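Local structure of nonsense-mediated mRNA decay protein 2 (Saccharomyces cerevisiae, 4LUN) at residues G4-L9 with N220-L225; R145-L150 with P181-I186; T200-T205 with K293-T298; P213-D218 with A234-F239; L238-I243 with E301-E306. The protein takes part, here represented by its N-terminal MIF4G domain, in nonsense-mediated decay of mRNAs with premature stop codons, binding UPF1 through its C-terminus. All blocks are in the same frame, centred on the assembly; numbering follows the deposited sequence. Where two conformers were deposited one is given.

The five contacts tie together an all-helical, HEAT-repeat MIF4G domain. Contact 1 brings the N-terminal helix 3-17 against the loop between helices 201-210 and 231-271, and contact 2, lying between its segments in sequence, pairs helices 130-152 and 182-190 about 6 Å from the centre of the chain. Contact 4 folds an earlier part of the same loop onto helix 231-271, its centre about 17 Å from that of contact 1. Contacts 3 and 5, centres about 10 Å apart, both use helix 277-303, and contacts 4 and 5 share Leu238 and Phe239. Helices both successive and distant in sequence are thereby joined through one continuous set of packed side chains.

Contact 1: residues G4-L9 with N220-L225; sequences GRKKEL and NSWDDL
Lys6 and Lys7, on the N-terminal helix 3-17 of this HEAT-repeat MIF4G domain, meet Leu225 in the loop that precedes helix 231-271. Most of the contact is apolar. Leu225 sends one methyl to each lysine: CD1 lies 3.8 Å from Lys6 CD, and CD2 lies 3.7 Å from Lys7 CG. Each lysine chain crosses the leucine at about a right angle and touches it with its aliphatic methylenes. The CG of Leu225 stands opposite its carbonyl carbon (chi1 -55°), which turns the branch toward the helix. An alanine here would remove both methyls and is likely to leave the Lys6 and Lys7 methylenes facing a gap between helix and loop. Trp222 adds its pyrrole side, with NE1 4.4 Å from Lys6 CD; that N-H is bound by Asp3 at the start of the same helix, a second tie between the two parts.

The polar interactions are fewer. Residues Asn220 to Asp223 form a type I beta turn, which includes the carbonyl of Ser221. Lys7 bends at chi3 and chi4 to reach it, while Asp224 OD2 stays 5.1 Å from Lys7 NZ, near enough for a favourable charge effect, probably modest. The hydrogen bond from Lys7 NZ to Ser221 O is weak, at 3.2 Å.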
# COMPACT_ATOMS: atom_id res chain seq x y z
N GLY A 4 15.88 -14.10 4.74
CA GLY A 4 16.12 -15.48 4.36
C GLY A 4 14.84 -16.22 4.03
O GLY A 4 14.76 -16.93 3.03
N ARG A 5 13.83 -16.04 4.88
CA ARG A 5 12.53 -16.67 4.66
C ARG A 5 11.81 -16.05 3.46
O ARG A 5 11.12 -16.74 2.71
CB ARG A 5 11.66 -16.57 5.91
CG ARG A 5 10.30 -17.22 5.79
CD ARG A 5 10.40 -18.69 5.41
NE ARG A 5 9.08 -19.30 5.29
CZ ARG A 5 8.86 -20.51 4.77
NH1 ARG A 5 9.87 -21.24 4.31
NH2 ARG A 5 7.62 -20.98 4.70
N LYS A 6 11.96 -14.74 3.28
CA LYS A 6 11.42 -14.08 2.09
C LYS A 6 11.99 -14.73 0.84
O LYS A 6 11.26 -15.03 -0.11
CB LYS A 6 11.77 -12.59 2.08
CG LYS A 6 10.87 -11.71 2.94
CD LYS A 6 11.14 -10.24 2.65
CE LYS A 6 10.20 -9.34 3.42
NZ LYS A 6 9.93 -9.87 4.78
N LYS A 7 13.30 -14.96 0.83
CA LYS A 7 13.96 -15.55 -0.33
C LYS A 7 13.56 -17.01 -0.54
O LYS A 7 13.38 -17.46 -1.68
CB LYS A 7 15.48 -15.37 -0.24
CG LYS A 7 15.91 -13.91 -0.37
CD LYS A 7 17.42 -13.73 -0.21
CE LYS A 7 17.76 -12.97 1.06
NZ LYS A 7 18.46 -11.68 0.76
N GLU A 8 13.40 -17.76 0.55
CA GLU A 8 12.90 -19.13 0.47
C GLU A 8 11.54 -19.18 -0.22
O GLU A 8 11.32 -19.98 -1.13
CB GLU A 8 12.76 -19.74 1.87
CG GLU A 8 14.06 -20.13 2.55
CD GLU A 8 13.81 -20.80 3.90
OE1 GLU A 8 12.70 -21.35 4.10
OE2 GLU A 8 14.72 -20.76 4.76
N LEU A 9 10.62 -18.34 0.24
CA LEU A 9 9.28 -18.27 -0.33
C LEU A 9 9.32 -17.77 -1.77
O LEU A 9 8.58 -18.26 -2.62
CB LEU A 9 8.39 -17.33 0.49
CG LEU A 9 7.90 -17.87 1.84
CD1 LEU A 9 7.18 -16.77 2.61
CD2 LEU A 9 6.98 -19.06 1.63
N ASN A 220 21.23 -3.52 -1.27
CA ASN A 220 20.93 -4.56 -2.23
C ASN A 220 20.20 -5.78 -1.64
O ASN A 220 19.99 -6.77 -2.33
CB ASN A 220 22.21 -5.04 -2.92
CG ASN A 220 22.94 -3.94 -3.64
OD1 ASN A 220 22.36 -2.90 -3.97
ND2 ASN A 220 24.22 -4.15 -3.91
N SER A 221 19.81 -5.68 -0.38
CA SER A 221 19.24 -6.81 0.35
C SER A 221 18.01 -7.45 -0.32
O SER A 221 17.79 -8.65 -0.16
CB SER A 221 18.90 -6.41 1.78
OG SER A 221 18.02 -5.30 1.79
N TRP A 222 17.24 -6.67 -1.06
CA TRP A 222 16.03 -7.19 -1.70
C TRP A 222 16.14 -7.38 -3.21
O TRP A 222 15.15 -7.72 -3.86
CB TRP A 222 14.80 -6.31 -1.37
CG TRP A 222 14.35 -6.40 0.05
CD1 TRP A 222 14.77 -7.30 0.99
CD2 TRP A 222 13.39 -5.56 0.71
NE1 TRP A 222 14.13 -7.07 2.19
CE2 TRP A 222 13.28 -6.01 2.04
CE3 TRP A 222 12.61 -4.48 0.30
CZ2 TRP A 222 12.42 -5.41 2.97
CZ3 TRP A 222 11.75 -3.87 1.23
CH2 TRP A 222 11.67 -4.35 2.54
N ASP A 223 17.33 -7.20 -3.77
CA ASP A 223 17.52 -7.34 -5.21
C ASP A 223 17.03 -8.68 -5.77
O ASP A 223 16.50 -8.72 -6.88
CB ASP A 223 18.99 -7.15 -5.60
CG ASP A 223 19.43 -5.70 -5.54
OD1 ASP A 223 18.58 -4.80 -5.30
OD2 ASP A 223 20.64 -5.45 -5.76
N ASP A 224 17.21 -9.77 -5.02
CA ASP A 224 16.79 -11.09 -5.48
C ASP A 224 15.27 -11.25 -5.42
O ASP A 224 14.72 -12.21 -5.97
CB ASP A 224 17.40 -12.20 -4.61
CG ASP A 224 18.88 -12.40 -4.86
OD1 ASP A 224 19.40 -11.88 -5.88
OD2 ASP A 224 19.52 -13.09 -4.04
N LEU A 225 14.61 -10.32 -4.75
CA LEU A 225 13.17 -10.41 -4.55
C LEU A 225 12.40 -9.58 -5.56
O LEU A 225 11.20 -9.74 -5.72
CB LEU A 225 12.80 -9.94 -3.15
CG LEU A 225 13.51 -10.65 -2.01
CD1 LEU A 225 13.09 -10.04 -0.66
CD2 LEU A 225 13.20 -12.13 -2.07

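Contact 2: residues R145-L150 with P181-I186; sequences RVFTEL and PLLFSI
Phe147 of helix 130-152 projects toward helix 182-190 and packs among its side chains, the two helices forming an antiparallel pair at the buried centre of this HEAT-repeat MIF4G domain. The two short segments run at 170° to each other with their axes 11.7 Å apart, a wide spacing bridged by large side chains. Along the first segment, Phe147 comes first and carries most of the contact. With CG trans to the backbone N (chi1 173°), its ring extends among three aliphatic side chains. Ile186 CD1 sits over one face, 3.6 Å from the centroid of the Phe147 ring in a CH-pi contact, displaced toward the rim. At the ring's edge lie Leu182 CD2, 3.6 Å from Phe147 CZ, and Leu183 CD2, 3.5 Å from Phe147 CE2. Replacing this ring by an alanine would probably leave Ile186, Leu182 and Leu183 without their common partner and open a gap between the helices. Phe156 also meets the ring, from outside the two segments. Thr148 follows, its hydroxyl already bonded to Leu144 O in its own helix. Leu183, sliding past Phe147 in the opposite direction, crosses Thr148 at about a right angle and brings CD2 to 3.4 Å from Thr148 OG1.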
# COMPACT_ATOMS: atom_id res chain seq x y z
N ARG A 145 0.57 -2.11 2.04
CA ARG A 145 1.61 -2.83 2.78
C ARG A 145 1.53 -4.31 2.47
O ARG A 145 2.54 -4.97 2.17
CB ARG A 145 1.44 -2.58 4.28
CG ARG A 145 2.61 -3.08 5.11
CD ARG A 145 2.35 -4.45 5.66
NE ARG A 145 3.51 -4.96 6.38
CZ ARG A 145 3.69 -4.82 7.69
NH1 ARG A 145 2.78 -4.18 8.42
NH2 ARG A 145 4.78 -5.32 8.27
N VAL A 146 0.31 -4.84 2.52
CA VAL A 146 0.08 -6.26 2.27
C VAL A 146 0.45 -6.63 0.83
O VAL A 146 1.06 -7.67 0.58
CB VAL A 146 -1.37 -6.66 2.60
CG1 VAL A 146 -1.70 -8.04 2.06
CG2 VAL A 146 -1.59 -6.61 4.12
N PHE A 147 0.06 -5.77 -0.11
CA PHE A 147 0.42 -5.98 -1.50
C PHE A 147 1.93 -6.11 -1.65
O PHE A 147 2.42 -7.01 -2.33
CB PHE A 147 -0.05 -4.84 -2.40
CG PHE A 147 0.47 -4.97 -3.80
CD1 PHE A 147 -0.25 -5.69 -4.74
CD2 PHE A 147 1.68 -4.40 -4.17
CE1 PHE A 147 0.23 -5.85 -6.04
CE2 PHE A 147 2.16 -4.56 -5.47
CZ PHE A 147 1.42 -5.28 -6.40
N THR A 148 2.64 -5.19 -1.01
CA THR A 148 4.09 -5.11 -1.18
C THR A 148 4.79 -6.33 -0.57
O THR A 148 5.76 -6.84 -1.14
CB THR A 148 4.64 -3.79 -0.62
OG1 THR A 148 3.96 -2.71 -1.27
CG2 THR A 148 6.12 -3.66 -0.94
N GLU A 149 4.27 -6.81 0.56
CA GLU A 149 4.86 -7.98 1.20
C GLU A 149 4.69 -9.20 0.29
O GLU A 149 5.59 -10.05 0.20
CB GLU A 149 4.23 -8.26 2.57
CG GLU A 149 4.36 -7.15 3.61
CD GLU A 149 5.76 -6.98 4.17
OE1 GLU A 149 6.71 -7.65 3.70
OE2 GLU A 149 5.91 -6.15 5.10
N LEU A 150 3.55 -9.27 -0.40
CA LEU A 150 3.30 -10.38 -1.33
C LEU A 150 4.05 -10.22 -2.65
O LEU A 150 4.31 -11.20 -3.36
CB LEU A 150 1.80 -10.54 -1.60
CG LEU A 150 1.02 -11.07 -0.41
CD1 LEU A 150 -0.48 -10.88 -0.64
CD2 LEU A 150 1.35 -12.55 -0.20
N PRO A 181 6.87 -0.83 -13.58
CA PRO A 181 6.72 -1.80 -12.50
C PRO A 181 5.38 -1.60 -11.81
O PRO A 181 4.92 -0.45 -11.73
CB PRO A 181 7.85 -1.41 -11.53
CG PRO A 181 8.87 -0.76 -12.40
CD PRO A 181 8.06 0.01 -13.42
N LEU A 182 4.77 -2.67 -11.33
CA LEU A 182 3.41 -2.62 -10.79
C LEU A 182 3.29 -1.71 -9.57
O LEU A 182 2.32 -0.95 -9.45
CB LEU A 182 2.90 -4.02 -10.47
CG LEU A 182 1.44 -4.17 -10.01
CD1 LEU A 182 0.50 -3.35 -10.89
CD2 LEU A 182 1.03 -5.64 -10.01
N LEU A 183 4.28 -1.75 -8.68
CA LEU A 183 4.29 -0.84 -7.54
C LEU A 183 4.33 0.62 -7.97
O LEU A 183 3.72 1.45 -7.32
CB LEU A 183 5.46 -1.12 -6.59
CG LEU A 183 5.28 -2.28 -5.63
CD1 LEU A 183 6.62 -2.65 -5.01
CD2 LEU A 183 4.26 -1.89 -4.54
N PHE A 184 5.06 0.94 -9.03
CA PHE A 184 5.12 2.30 -9.54
C PHE A 184 3.70 2.73 -9.98
O PHE A 184 3.25 3.83 -9.66
CB PHE A 184 6.13 2.39 -10.70
CG PHE A 184 6.15 3.73 -11.41
CD1 PHE A 184 7.07 4.71 -11.06
CD2 PHE A 184 5.25 3.99 -12.44
CE1 PHE A 184 7.09 5.93 -11.73
CE2 PHE A 184 5.26 5.21 -13.10
CZ PHE A 184 6.18 6.17 -12.75
N SER A 185 3.02 1.83 -10.69
CA SER A 185 1.68 2.11 -11.20
C SER A 185 0.70 2.36 -10.07
O SER A 185 -0.07 3.33 -10.10
CB SER A 185 1.18 0.98 -12.11
OG SER A 185 1.97 0.89 -13.28
N ILE A 186 0.76 1.50 -9.06
CA ILE A 186 -0.09 1.66 -7.88
C ILE A 186 0.18 2.98 -7.14
O ILE A 186 -0.74 3.73 -6.78
CB ILE A 186 0.12 0.47 -6.93
CG1 ILE A 186 -0.44 -0.80 -7.57
CG2 ILE A 186 -0.55 0.70 -5.56
CD1 ILE A 186 0.03 -2.07 -6.88

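Contact 3: residues T200-T205 with K293-T298; sequences TTTIAT and KTSAIT
This is a small, largely polar contact, mostly buried, between two nearly parallel helices, 201-210 and 277-303, near the start of the former. The short segments are inclined at 24° with their axes 9.7 Å apart, close enough for short side chains to meet. Ser295 OG and Thr201 OG1 share a hydrogen bond of 2.8 Å; Thr201 OG1 also bonds to Gly198 O, just before its helix. An ordered water lies 2.8 Å from Ser295 OG and, on the other helix, 2.8 Å from Thr205 OG1, bridging the two hydroxyls. With OG1 at chi1 58°, Thr205 has its methyl opposite the carbonyl carbon, and this CG2 meets Thr298 CG2 at 3.8 Å, an apolar touch one turn further along. Around the pair, Phe242 and Thr246 of helix 231-271 pack on Thr201, while Ile137 and Lys141 of helix 130-152 touch Thr202, placing helix 201-210 among three others.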
# COMPACT_ATOMS: atom_id res chain seq x y z
N THR A 200 -2.33 12.26 1.20
CA THR A 200 -1.55 11.21 0.53
C THR A 200 -0.07 11.29 0.84
O THR A 200 0.66 10.33 0.59
CB THR A 200 -1.73 11.18 -1.00
OG1 THR A 200 -1.10 12.32 -1.58
CG2 THR A 200 -3.21 11.16 -1.37
N THR A 201 0.39 12.41 1.39
CA THR A 201 1.81 12.51 1.75
C THR A 201 2.12 11.46 2.83
O THR A 201 3.25 10.98 2.91
CB THR A 201 2.23 13.92 2.24
OG1 THR A 201 1.49 14.27 3.41
CG2 THR A 201 2.05 14.98 1.17
N THR A 202 1.14 11.11 3.64
CA THR A 202 1.36 10.08 4.66
C THR A 202 1.45 8.65 4.09
O THR A 202 2.00 7.75 4.74
CB THR A 202 0.33 10.14 5.81
OG1 THR A 202 -0.93 9.61 5.37
CG2 THR A 202 0.16 11.58 6.27
N ILE A 203 0.92 8.42 2.89
CA ILE A 203 1.13 7.13 2.23
C ILE A 203 2.61 7.04 1.85
O ILE A 203 3.26 6.00 2.01
CB ILE A 203 0.28 7.02 0.94
CG1 ILE A 203 -1.21 7.09 1.25
CG2 ILE A 203 0.57 5.72 0.21
CD1 ILE A 203 -2.06 7.24 -0.03
N ALA A 204 3.14 8.15 1.36
CA ALA A 204 4.52 8.18 0.89
C ALA A 204 5.47 7.94 2.06
O ALA A 204 6.41 7.15 1.94
CB ALA A 204 4.83 9.50 0.25
N THR A 205 5.24 8.62 3.18
CA THR A 205 6.13 8.46 4.33
C THR A 205 6.01 7.09 4.97
O THR A 205 7.00 6.50 5.39
CB THR A 205 5.93 9.58 5.39
OG1 THR A 205 4.57 9.58 5.84
CG2 THR A 205 6.22 10.91 4.77
N LYS A 293 4.04 20.03 6.30
CA LYS A 293 5.30 20.27 7.00
C LYS A 293 5.82 18.98 7.64
O LYS A 293 7.01 18.66 7.52
CB LYS A 293 5.12 21.35 8.09
CG LYS A 293 6.41 21.58 8.89
CD LYS A 293 6.30 22.81 9.77
CE LYS A 293 7.56 22.96 10.64
NZ LYS A 293 7.47 24.20 11.46
N THR A 294 4.94 18.25 8.31
CA THR A 294 5.32 17.00 8.96
C THR A 294 5.89 16.03 7.93
O THR A 294 6.92 15.39 8.15
CB THR A 294 4.11 16.35 9.63
OG1 THR A 294 3.59 17.24 10.62
CG2 THR A 294 4.50 15.04 10.29
N SER A 295 5.21 15.94 6.79
CA SER A 295 5.67 15.04 5.74
C SER A 295 6.95 15.52 5.05
O SER A 295 7.83 14.73 4.74
CB SER A 295 4.57 14.83 4.71
OG SER A 295 3.51 14.09 5.29
N ALA A 296 7.04 16.83 4.80
CA ALA A 296 8.26 17.43 4.26
C ALA A 296 9.47 17.07 5.13
O ALA A 296 10.53 16.71 4.62
CB ALA A 296 8.11 18.93 4.17
N ILE A 297 9.30 17.15 6.44
CA ILE A 297 10.41 16.92 7.36
C ILE A 297 10.84 15.45 7.31
O ILE A 297 12.03 15.14 7.22
CB ILE A 297 10.05 17.35 8.79
CG1 ILE A 297 10.07 18.89 8.87
CG2 ILE A 297 11.02 16.74 9.81
CD1 ILE A 297 9.54 19.43 10.16
N THR A 298 9.86 14.56 7.32
CA THR A 298 10.13 13.13 7.28
C THR A 298 10.79 12.73 5.96
O THR A 298 11.76 11.96 5.94
CB THR A 298 8.82 12.35 7.47
OG1 THR A 298 8.30 12.61 8.78
CG2 THR A 298 9.06 10.84 7.31
O HOH W 1 3.97 12.05 7.09

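Contact 4: residues P213-D218 with A234-F239; sequences PLFRDD and ALQSLF
Phe215, in the loop after helix 201-210, reaches across to helix 231-271 and sets its ring edge against Phe239. Its CB meets Phe302 of helix 277-303, and CG stands opposite the carbonyl carbon (chi1 -66°), swinging the ring toward Leu235 and Phe239. On one side of the ring, CD1 touches Phe303. Beyond it, CE1 is the main point of contact: it lies over the centre of the Phe239 face, 3.5 Å from Phe239 CG, and also 3.9 Å from Leu235 CB. The carbonyl of Leu235 lies near the plane of the Phe215 ring, at its edge. At the tip, CZ completes the approach, 3.8 Å from Phe239 CZ. The ring planes make 57° and the centroids are 4.6 Å apart, an edge-to-face pair tilted well away from perpendicular. Beside it, Leu214 CB rests 4.0 Å from Leu235 CD1, extending the apolar contact. Lys232, one turn before Gln236 on the helix, bonds to the carbonyls of Pro213 and Arg216 and so also holds the loop. Aromatic and leucine side chains thus seal an interhelical loop onto the next helix of the HEAT-repeat MIF4G fold.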
# COMPACT_ATOMS: atom_id res chain seq x y z
N PRO A 213 14.70 -0.45 1.82
CA PRO A 213 15.67 -0.91 0.82
C PRO A 213 15.27 -0.61 -0.62
O PRO A 213 16.14 -0.58 -1.47
CB PRO A 213 15.72 -2.43 1.05
CG PRO A 213 15.31 -2.60 2.47
CD PRO A 213 14.30 -1.54 2.74
N LEU A 214 13.99 -0.37 -0.89
CA LEU A 214 13.59 -0.01 -2.24
C LEU A 214 14.03 1.40 -2.59
O LEU A 214 13.99 1.78 -3.75
CB LEU A 214 12.06 -0.15 -2.42
CG LEU A 214 11.48 -1.55 -2.21
CD1 LEU A 214 9.97 -1.56 -2.42
CD2 LEU A 214 12.13 -2.56 -3.16
N PHE A 215 14.44 2.19 -1.60
CA PHE A 215 14.72 3.61 -1.82
C PHE A 215 16.17 4.00 -1.58
O PHE A 215 16.55 5.16 -1.77
CB PHE A 215 13.79 4.46 -0.95
CG PHE A 215 12.36 4.34 -1.36
CD1 PHE A 215 11.87 5.12 -2.40
CD2 PHE A 215 11.53 3.40 -0.77
CE1 PHE A 215 10.55 4.99 -2.80
CE2 PHE A 215 10.22 3.26 -1.17
CZ PHE A 215 9.73 4.06 -2.20
N ARG A 216 16.97 3.02 -1.19
CA ARG A 216 18.39 3.25 -0.96
C ARG A 216 19.24 2.46 -1.95
O ARG A 216 19.28 1.23 -1.90
CB ARG A 216 18.74 2.89 0.49
CG ARG A 216 17.82 3.55 1.52
CD ARG A 216 18.51 3.73 2.86
NE ARG A 216 17.70 4.49 3.81
CZ ARG A 216 17.56 5.81 3.80
NH1 ARG A 216 18.15 6.55 2.87
NH2 ARG A 216 16.81 6.41 4.72
N ASP A 217 19.90 3.17 -2.86
CA ASP A 217 20.64 2.50 -3.93
C ASP A 217 21.70 1.52 -3.44
O ASP A 217 21.95 0.51 -4.09
CB ASP A 217 21.27 3.50 -4.90
CG ASP A 217 21.99 2.81 -6.05
OD1 ASP A 217 21.31 2.20 -6.90
OD2 ASP A 217 23.24 2.87 -6.09
N ASP A 218 22.33 1.83 -2.31
CA ASP A 218 23.36 0.95 -1.77
C ASP A 218 22.79 -0.30 -1.10
O ASP A 218 23.51 -1.27 -0.88
CB ASP A 218 24.26 1.70 -0.79
CG ASP A 218 25.13 2.72 -1.48
OD1 ASP A 218 25.41 2.54 -2.68
OD2 ASP A 218 25.53 3.71 -0.82
N ALA A 234 12.58 3.53 -10.80
CA ALA A 234 11.25 4.09 -11.06
C ALA A 234 10.69 4.69 -9.80
O ALA A 234 10.13 5.78 -9.81
CB ALA A 234 10.32 3.00 -11.58
N LEU A 235 10.85 3.96 -8.70
CA LEU A 235 10.34 4.45 -7.42
C LEU A 235 11.09 5.69 -6.94
O LEU A 235 10.50 6.61 -6.35
CB LEU A 235 10.43 3.36 -6.35
CG LEU A 235 9.46 2.20 -6.50
CD1 LEU A 235 9.73 1.21 -5.36
CD2 LEU A 235 8.00 2.69 -6.46
N GLN A 236 12.40 5.72 -7.15
CA GLN A 236 13.19 6.88 -6.78
C GLN A 236 12.73 8.11 -7.58
O GLN A 236 12.61 9.20 -7.03
CB GLN A 236 14.69 6.60 -6.99
CG GLN A 236 15.45 6.23 -5.69
CD GLN A 236 15.73 4.73 -5.54
OE1 GLN A 236 14.84 3.94 -5.19
NE2 GLN A 236 16.98 4.34 -5.78
N SER A 237 12.47 7.92 -8.87
CA SER A 237 12.00 9.02 -9.72
C SER A 237 10.64 9.51 -9.25
O SER A 237 10.41 10.72 -9.10
CB SER A 237 11.89 8.57 -11.17
OG SER A 237 11.22 9.57 -11.94
N LEU A 238 9.73 8.57 -9.01
CA LEU A 238 8.39 8.92 -8.55
C LEU A 238 8.41 9.67 -7.23
O LEU A 238 7.71 10.67 -7.06
CB LEU A 238 7.56 7.64 -8.38
CG LEU A 238 6.11 7.78 -7.91
CD1 LEU A 238 5.33 8.63 -8.90
CD2 LEU A 238 5.48 6.40 -7.77
N PHE A 239 9.23 9.21 -6.29
CA PHE A 239 9.21 9.82 -4.97
C PHE A 239 9.93 11.16 -4.95
O PHE A 239 9.52 12.07 -4.24
CB PHE A 239 9.74 8.86 -3.89
CG PHE A 239 8.68 7.93 -3.36
CD1 PHE A 239 8.30 7.97 -2.02
CD2 PHE A 239 8.02 7.06 -4.21
CE1 PHE A 239 7.32 7.12 -1.55
CE2 PHE A 239 7.02 6.21 -3.74
CZ PHE A 239 6.68 6.24 -2.39

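Contact 5: residues L238-I243 with E301-E306; sequences LFKNFI and EFFKLE
A Schellman motif closes the C-terminal end of helix 277-303, with Lys304 at positive phi (57°), and the residues on its two sides, Phe303 and Leu305, both pack on helix 231-271. Phe303 carries the larger share. Ile243 crosses it at a slant, its CD1 coming 3.5 Å from Phe303 CD2, while Phe239 CB lies 4.2 Å from Phe303 CZ. Lys240 bends at its last torsion (chi4 -71°), which brings NZ to 4.2 Å from Phe303 CD1. Behind the ring, Phe302 CD2 of the same helix sits over one face, toward the rim. After the turn the chain leaves the helix, and Leu305 comes tip to tip with Ile243, CD1 to CG2 at 4.2 Å. The contact therefore joins helices 231-271 and 277-303 beside the loop bearing Phe215, with helix 201-210 touching both Phe239 and Phe302.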
# COMPACT_ATOMS: atom_id res chain seq x y z
N LEU A 238 9.73 8.57 -9.01
CA LEU A 238 8.39 8.92 -8.55
C LEU A 238 8.41 9.67 -7.23
O LEU A 238 7.71 10.67 -7.06
CB LEU A 238 7.56 7.64 -8.38
CG LEU A 238 6.11 7.78 -7.91
CD1 LEU A 238 5.33 8.63 -8.90
CD2 LEU A 238 5.48 6.40 -7.77
N PHE A 239 9.23 9.21 -6.29
CA PHE A 239 9.21 9.82 -4.97
C PHE A 239 9.93 11.16 -4.95
O PHE A 239 9.52 12.07 -4.24
CB PHE A 239 9.74 8.86 -3.89
CG PHE A 239 8.68 7.93 -3.36
CD1 PHE A 239 8.30 7.97 -2.02
CD2 PHE A 239 8.02 7.06 -4.21
CE1 PHE A 239 7.32 7.12 -1.55
CE2 PHE A 239 7.02 6.21 -3.74
CZ PHE A 239 6.68 6.24 -2.39
N LYS A 240 11.00 11.30 -5.74
CA LYS A 240 11.68 12.59 -5.84
C LYS A 240 10.79 13.65 -6.50
O LYS A 240 10.78 14.80 -6.08
CB LYS A 240 13.03 12.44 -6.56
CG LYS A 240 14.10 11.82 -5.65
CD LYS A 240 15.45 11.70 -6.34
CE LYS A 240 16.38 10.76 -5.58
NZ LYS A 240 16.86 11.34 -4.29
N ASN A 241 10.01 13.25 -7.51
CA ASN A 241 8.99 14.16 -8.03
C ASN A 241 7.93 14.51 -7.00
O ASN A 241 7.48 15.65 -6.92
CB ASN A 241 8.31 13.56 -9.26
CG ASN A 241 9.10 13.82 -10.52
OD1 ASN A 241 9.13 14.94 -11.02
ND2 ASN A 241 9.75 12.78 -11.04
N PHE A 242 7.54 13.52 -6.20
CA PHE A 242 6.53 13.74 -5.17
C PHE A 242 7.08 14.66 -4.10
O PHE A 242 6.38 15.49 -3.55
CB PHE A 242 6.10 12.39 -4.57
CG PHE A 242 4.92 12.50 -3.65
CD1 PHE A 242 3.63 12.56 -4.15
CD2 PHE A 242 5.12 12.52 -2.29
CE1 PHE A 242 2.54 12.66 -3.29
CE2 PHE A 242 4.04 12.62 -1.42
CZ PHE A 242 2.74 12.69 -1.93
N ILE A 243 8.36 14.51 -3.80
CA ILE A 243 8.99 15.37 -2.81
C ILE A 243 9.06 16.82 -3.29
O ILE A 243 8.80 17.74 -2.52
CB ILE A 243 10.38 14.83 -2.41
CG1 ILE A 243 10.23 13.54 -1.62
CG2 ILE A 243 11.13 15.87 -1.57
CD1 ILE A 243 11.56 12.84 -1.38
N GLU A 301 14.36 14.06 5.92
CA GLU A 301 15.25 13.28 6.78
C GLU A 301 15.65 11.98 6.09
O GLU A 301 16.83 11.64 6.05
CB GLU A 301 14.57 12.96 8.11
CG GLU A 301 14.56 14.12 9.10
CD GLU A 301 13.72 13.85 10.34
OE1 GLU A 301 13.77 14.67 11.28
OE2 GLU A 301 13.02 12.81 10.38
N PHE A 302 14.67 11.27 5.55
CA PHE A 302 14.91 9.97 4.93
C PHE A 302 15.87 10.07 3.75
O PHE A 302 16.84 9.31 3.64
CB PHE A 302 13.59 9.33 4.47
CG PHE A 302 13.75 7.91 3.98
CD1 PHE A 302 13.55 6.84 4.83
CD2 PHE A 302 14.12 7.66 2.67
CE1 PHE A 302 13.70 5.54 4.38
CE2 PHE A 302 14.27 6.36 2.21
CZ PHE A 302 14.07 5.31 3.07
N PHE A 303 15.60 11.01 2.85
CA PHE A 303 16.40 11.14 1.63
C PHE A 303 17.62 12.04 1.80
O PHE A 303 18.34 12.32 0.83
CB PHE A 303 15.53 11.61 0.45
CG PHE A 303 14.55 10.56 -0.03
CD1 PHE A 303 14.92 9.64 -1.01
CD2 PHE A 303 13.27 10.49 0.49
CE1 PHE A 303 14.03 8.68 -1.47
CE2 PHE A 303 12.37 9.53 0.05
CZ PHE A 303 12.75 8.62 -0.93
N LYS A 304 17.86 12.48 3.04
CA LYS A 304 19.02 13.30 3.38
C LYS A 304 19.07 14.58 2.56
O LYS A 304 20.08 14.90 1.92
CB LYS A 304 20.31 12.48 3.26
CG LYS A 304 20.25 11.18 4.07
CD LYS A 304 21.61 10.49 4.17
CE LYS A 304 21.90 9.63 2.94
NZ LYS A 304 21.12 8.36 2.93
N LEU A 305 17.96 15.31 2.58
CA LEU A 305 17.82 16.52 1.80
C LEU A 305 17.51 17.63 2.79
O LEU A 305 16.92 17.37 3.84
CB LEU A 305 16.64 16.38 0.83
CG LEU A 305 16.54 15.14 -0.06
CD1 LEU A 305 15.13 15.06 -0.63
CD2 LEU A 305 17.56 15.20 -1.18
N GLU A 306 17.88 18.86 2.47
CA GLU A 306 17.44 19.98 3.29
C GLU A 306 16.04 20.44 2.87
O GLU A 306 15.73 20.49 1.68
CB GLU A 306 18.43 21.14 3.27
CG GLU A 306 19.84 20.79 3.76
CD GLU A 306 19.87 20.25 5.19
OE1 GLU A 306 19.02 20.66 6.01
OE2 GLU A 306 20.75 19.42 5.48